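Local coordinates for putative uronate isomerase (PDB 4NAR), which is of uncertain function but may interconvert the stereoisomers of lactate as a racemase, at residues A[105-118]-A[127-139]. Sequence-based numbering, arbitrary orientation.
Sequences EALAFVGTLPAGFV and EEEIPIKVNRLLF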
loop_
_atom_site.group_PDB
_atom_site.type_symbol
_atom_site.label_atom_id
_atom_site.label_comp_id
_atom_site.label_asym_id
_atom_site.label_seq_id
_atom_site.Cartn_x
_atom_site.Cartn_y
_atom_site.Cartn_z
ATOM N N GLU A 105 -7.688 -18.224 12.385
ATOM C CA GLU A 105 -9.037 -18.746 12.222
ATOM C C GLU A 105 -9.841 -18.011 11.142
ATOM O O GLU A 105 -10.808 -18.554 10.597
ATOM C CB GLU A 105 -9.759 -18.719 13.569
ATOM C CG GLU A 105 -9.142 -19.672 14.597
ATOM C CD GLU A 105 -9.019 -21.097 14.060
ATOM O OE1 GLU A 105 -9.985 -21.594 13.413
ATOM O OE2 GLU A 105 -7.952 -21.717 14.279
ATOM N N ALA A 106 -9.429 -16.787 10.823
ATOM C CA ALA A 106 -10.095 -15.978 9.805
ATOM C C ALA A 106 -9.626 -16.329 8.375
ATOM O O ALA A 106 -10.223 -15.893 7.374
ATOM C CB ALA A 106 -9.844 -14.522 10.082
ATOM N N LEU A 107 -8.564 -17.127 8.284
ATOM C CA LEU A 107 -7.908 -17.351 7.003
ATOM C C LEU A 107 -8.174 -18.738 6.444
ATOM O O LEU A 107 -8.416 -19.693 7.193
ATOM C CB LEU A 107 -6.399 -17.139 7.140
ATOM C CG LEU A 107 -6.038 -15.863 7.908
ATOM C CD1 LEU A 107 -4.574 -15.885 8.297
ATOM C CD2 LEU A 107 -6.392 -14.592 7.104
ATOM N N ALA A 108 -8.133 -18.833 5.115
ATOM C CA ALA A 108 -8.213 -20.117 4.432
ATOM C C ALA A 108 -6.861 -20.411 3.791
ATOM O O ALA A 108 -6.263 -19.541 3.139
ATOM C CB ALA A 108 -9.335 -20.115 3.371
ATOM N N PHE A 109 -6.371 -21.628 3.987
ATOM C CA PHE A 109 -5.158 -22.065 3.314
ATOM C C PHE A 109 -5.499 -22.419 1.866
ATOM O O PHE A 109 -6.421 -23.213 1.629
ATOM C CB PHE A 109 -4.614 -23.304 4.014
ATOM C CG PHE A 109 -3.379 -23.859 3.378
ATOM C CD1 PHE A 109 -2.192 -23.138 3.416
ATOM C CD2 PHE A 109 -3.399 -25.098 2.732
ATOM C CE1 PHE A 109 -1.034 -23.639 2.830
ATOM C CE2 PHE A 109 -2.247 -25.612 2.139
ATOM C CZ PHE A 109 -1.057 -24.881 2.194
ATOM N N VAL A 110 -4.781 -21.865 0.890
ATOM C CA VAL A 110 -5.080 -22.260 -0.494
ATOM C C VAL A 110 -3.985 -23.116 -1.140
ATOM O O VAL A 110 -4.230 -23.792 -2.147
ATOM C CB VAL A 110 -5.446 -21.062 -1.440
ATOM C CG1 VAL A 110 -6.527 -20.187 -0.826
ATOM C CG2 VAL A 110 -4.222 -20.242 -1.793
ATOM N N GLY A 111 -2.786 -23.085 -0.565
ATOM C CA GLY A 111 -1.653 -23.793 -1.144
ATOM C C GLY A 111 -0.338 -23.128 -0.785
ATOM O O GLY A 111 -0.331 -22.141 -0.046
ATOM N N THR A 112 0.773 -23.656 -1.292
ATOM C CA THR A 112 2.087 -23.104 -0.969
ATOM C C THR A 112 2.814 -22.592 -2.205
ATOM O O THR A 112 2.592 -23.089 -3.309
ATOM C CB THR A 112 3.014 -24.149 -0.291
ATOM O OG1 THR A 112 2.984 -25.362 -1.042
ATOM C CG2 THR A 112 2.573 -24.465 1.131
ATOM N N LEU A 113 3.673 -21.592 -2.011
ATOM C CA LEU A 113 4.714 -21.277 -2.981
ATOM C C LEU A 113 5.862 -22.276 -2.773
ATOM O O LEU A 113 6.289 -22.501 -1.641
ATOM C CB LEU A 113 5.220 -19.837 -2.789
ATOM C CG LEU A 113 4.200 -18.709 -3.015
ATOM C CD1 LEU A 113 4.825 -17.336 -2.780
ATOM C CD2 LEU A 113 3.613 -18.779 -4.418
ATOM N N PRO A 114 6.355 -22.896 -3.861
ATOM C CA PRO A 114 7.488 -23.832 -3.753
ATOM C C PRO A 114 8.811 -23.157 -3.361
ATOM O O PRO A 114 9.060 -22.003 -3.731
ATOM C CB PRO A 114 7.593 -24.437 -5.165
ATOM C CG PRO A 114 6.899 -23.440 -6.068
ATOM C CD PRO A 114 5.787 -22.867 -5.222
ATOM N N ALA A 115 9.645 -23.895 -2.633
ATOM C CA ALA A 115 10.885 -23.379 -2.057
ATOM C C ALA A 115 11.842 -22.816 -3.095
ATOM O O ALA A 115 12.493 -21.794 -2.847
ATOM C CB ALA A 115 11.581 -24.472 -1.237
ATOM N N GLY A 116 11.940 -23.492 -4.241
ATOM C CA GLY A 116 12.818 -23.050 -5.313
ATOM C C GLY A 116 12.515 -21.632 -5.770
ATOM O O GLY A 116 13.399 -20.765 -5.816
ATOM N N PHE A 117 11.251 -21.395 -6.101
ATOM C CA PHE A 117 10.787 -20.081 -6.520
ATOM C C PHE A 117 10.978 -19.035 -5.412
ATOM O O PHE A 117 11.452 -17.923 -5.674
ATOM C CB PHE A 117 9.322 -20.182 -6.952
ATOM C CG PHE A 117 8.659 -18.852 -7.166
ATOM C CD1 PHE A 117 8.947 -18.084 -8.299
ATOM C CD2 PHE A 117 7.746 -18.358 -6.230
ATOM C CE1 PHE A 117 8.332 -16.834 -8.495
ATOM C CE2 PHE A 117 7.126 -17.114 -6.421
ATOM C CZ PHE A 117 7.422 -16.351 -7.555
ATOM N N VAL A 118 10.623 -19.400 -4.177
ATOM C CA VAL A 118 10.792 -18.508 -3.028
ATOM C C VAL A 118 12.259 -18.102 -2.862
ATOM O O VAL A 118 12.590 -16.914 -2.715
ATOM C CB VAL A 118 10.260 -19.155 -1.728
ATOM C CG1 VAL A 118 10.808 -18.442 -0.486
ATOM C CG2 VAL A 118 8.731 -19.159 -1.727
ATOM N N GLU A 127 14.353 -19.917 1.335
ATOM C CA GLU A 127 14.535 -21.341 1.045
ATOM C C GLU A 127 13.572 -22.288 1.770
ATOM O O GLU A 127 14.000 -23.234 2.440
ATOM C CB GLU A 127 15.979 -21.765 1.301
ATOM C CG GLU A 127 16.836 -21.783 0.042
ATOM C CD GLU A 127 18.316 -21.583 0.346
ATOM O OE1 GLU A 127 18.674 -21.487 1.544
ATOM O OE2 GLU A 127 19.122 -21.514 -0.611
ATOM N N GLU A 128 12.276 -22.035 1.611
ATOM C CA GLU A 128 11.246 -22.918 2.147
ATOM C C GLU A 128 9.918 -22.713 1.406
ATOM O O GLU A 128 9.732 -21.711 0.715
ATOM C CB GLU A 128 11.050 -22.668 3.647
ATOM C CG GLU A 128 10.641 -21.225 3.994
ATOM C CD GLU A 128 10.251 -21.050 5.460
ATOM O OE1 GLU A 128 11.042 -20.419 6.200
ATOM O OE2 GLU A 128 9.161 -21.536 5.861
ATOM N N GLU A 129 9.013 -23.680 1.546
ATOM C CA GLU A 129 7.646 -23.556 1.040
ATOM C C GLU A 129 6.903 -22.493 1.853
ATOM O O GLU A 129 6.928 -22.524 3.088
ATOM C CB GLU A 129 6.904 -24.898 1.142
ATOM C CG GLU A 129 6.890 -25.712 -0.136
ATOM C CD GLU A 129 6.444 -27.156 0.082
ATOM O OE1 GLU A 129 5.315 -27.515 -0.330
ATOM O OE2 GLU A 129 7.228 -27.943 0.664
ATOM N N ILE A 130 6.246 -21.563 1.163
ATOM C CA ILE A 130 5.514 -20.491 1.824
ATOM C C ILE A 130 4.013 -20.739 1.688
ATOM O O ILE A 130 3.485 -20.798 0.577
ATOM C CB ILE A 130 5.901 -19.099 1.246
ATOM C CG1 ILE A 130 7.338 -18.738 1.645
ATOM C CG2 ILE A 130 4.939 -18.019 1.720
ATOM C CD1 ILE A 130 7.531 -18.585 3.148
ATOM N N PRO A 131 3.316 -20.912 2.820
ATOM C CA PRO A 131 1.864 -21.130 2.739
ATOM C C PRO A 131 1.132 -19.837 2.352
ATOM O O PRO A 131 1.526 -18.743 2.783
ATOM C CB PRO A 131 1.489 -21.566 4.162
ATOM C CG PRO A 131 2.580 -20.962 5.047
ATOM C CD PRO A 131 3.830 -20.971 4.203
ATOM N N ILE A 132 0.098 -19.968 1.524
ATOM C CA ILE A 132 -0.734 -18.830 1.140
ATOM C C ILE A 132 -2.079 -18.910 1.850
ATOM O O ILE A 132 -2.871 -19.827 1.600
ATOM C CB ILE A 132 -0.965 -18.791 -0.392
ATOM C CG1 ILE A 132 0.373 -18.639 -1.115
ATOM C CG2 ILE A 132 -1.887 -17.652 -0.787
ATOM C CD1 ILE A 132 0.726 -19.837 -1.955
ATOM N N LYS A 133 -2.338 -17.940 2.721
ATOM C CA LYS A 133 -3.576 -17.915 3.494
ATOM C C LYS A 133 -4.274 -16.564 3.364
ATOM O O LYS A 133 -3.672 -15.508 3.645
ATOM C CB LYS A 133 -3.288 -18.207 4.968
ATOM C CG LYS A 133 -2.553 -19.512 5.206
ATOM C CD LYS A 133 -2.280 -19.696 6.683
ATOM C CE LYS A 133 -1.230 -20.774 6.920
ATOM N NZ LYS A 133 -0.375 -20.411 8.091
ATOM N N VAL A 134 -5.540 -16.596 2.945
ATOM C CA VAL A 134 -6.296 -15.372 2.740
ATOM C C VAL A 134 -7.658 -15.453 3.430
ATOM O O VAL A 134 -8.102 -16.560 3.810
ATOM C CB VAL A 134 -6.461 -15.077 1.236
ATOM C CG1 VAL A 134 -5.105 -14.736 0.633
ATOM C CG2 VAL A 134 -7.083 -16.277 0.525
ATOM N N ASN A 135 -8.297 -14.289 3.607
ATOM C CA ASN A 135 -9.562 -14.213 4.333
ATOM C C ASN A 135 -10.518 -15.251 3.781
ATOM O O ASN A 135 -10.665 -15.361 2.547
ATOM C CB ASN A 135 -10.218 -12.835 4.202
ATOM C CG ASN A 135 -11.260 -12.599 5.284
ATOM O OD1 ASN A 135 -12.302 -13.247 5.301
ATOM N ND2 ASN A 135 -10.960 -11.691 6.216
ATOM N N ARG A 136 -11.151 -16.019 4.667
ATOM C CA ARG A 136 -11.967 -17.145 4.208
ATOM C C ARG A 136 -13.243 -16.673 3.503
ATOM O O ARG A 136 -13.883 -17.453 2.782
ATOM C CB ARG A 136 -12.274 -18.118 5.347
ATOM C CG ARG A 136 -12.806 -17.442 6.591
ATOM C CD ARG A 136 -13.209 -18.479 7.624
ATOM N NE ARG A 136 -14.561 -18.206 8.112
ATOM C CZ ARG A 136 -15.631 -18.948 7.832
ATOM N NH1 ARG A 136 -15.516 -20.039 7.080
ATOM N NH2 ARG A 136 -16.818 -18.604 8.321
ATOM N N LEU A 137 -13.581 -15.393 3.672
ATOM C CA LEU A 137 -14.718 -14.806 2.954
ATOM C C LEU A 137 -14.651 -14.991 1.441
ATOM O O LEU A 137 -15.684 -15.198 0.801
ATOM C CB LEU A 137 -14.901 -13.324 3.279
ATOM C CG LEU A 137 -15.810 -12.967 4.462
ATOM C CD1 LEU A 137 -15.612 -11.492 4.799
ATOM C CD2 LEU A 137 -17.281 -13.243 4.139
ATOM N N LEU A 138 -13.447 -14.931 0.872
ATOM C CA LEU A 138 -13.274 -15.179 -0.562
ATOM C C LEU A 138 -13.920 -16.459 -1.073
ATOM O O LEU A 138 -14.227 -16.549 -2.263
ATOM C CB LEU A 138 -11.798 -15.205 -0.946
ATOM C CG LEU A 138 -11.165 -13.819 -0.947
ATOM C CD1 LEU A 138 -9.777 -13.911 -1.566
ATOM C CD2 LEU A 138 -12.060 -12.808 -1.677
ATOM N N PHE A 139 -14.130 -17.440 -0.191
ATOM C CA PHE A 139 -14.565 -18.769 -0.630
ATOM C C PHE A 139 -15.959 -19.169 -0.176
ATOM O O PHE A 139 -16.349 -20.327 -0.323
ATOM C CB PHE A 139 -13.530 -19.823 -0.230
ATOM C CG PHE A 139 -12.129 -19.397 -0.552
ATOM C CD1 PHE A 139 -11.693 -19.342 -1.880
ATOM C CD2 PHE A 139 -11.271 -18.983 0.455
ATOM C CE1 PHE A 139 -10.408 -18.909 -2.191
ATOM C CE2 PHE A 139 -9.981 -18.544 0.154
ATOM C CZ PHE A 139 -9.547 -18.503 -1.177
#
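A two-stranded antiparallel ribbon, twisted and interrupted by a beta bulge, pairs strand 107-113 with strand 130-135 in the probable lactate racemase N-terminal domain. At the bulge Val110 and Gly111 face Ile132: Val110 N gives a nearly straight bond to Ile132 O (2.9 Å), while Ile132 N turns to Gly111 O (2.7 Å). Reciprocal bonds between Leu113 and Ile130 close the far end, and Ala106 O receives Arg136 N at the other. On the face of Leu113 and Ile132, Ile132 CD1 reaches Leu113 CG (3.8 Å), and helix 198-213 packs on Leu113, Ile132 and Val134. The bulge residue Val110 sets CG2 against Ile132 CG2 (3.6 Å) and CG1 against Phe139 CZ (3.5 Å). On the face of Phe109 and Thr112, the Phe109 ring, with CG anti to the backbone N (chi1 179°), lays a face over Gly111 N and turns its edge to Pro131 CB (3.5 Å). Thr112 OG1 donates a long bond to the anti side of Glu129 OE1 (3.3 Å), 15° out of the carboxylate plane. A valine at Thr112 would probably leave that carboxylate without this donor and freer to swing. Backbone bonds and apolar contacts thus carry most of the cohesion, the hydroxyl-carboxylate link adding one long hydrogen bond on the side of Thr112.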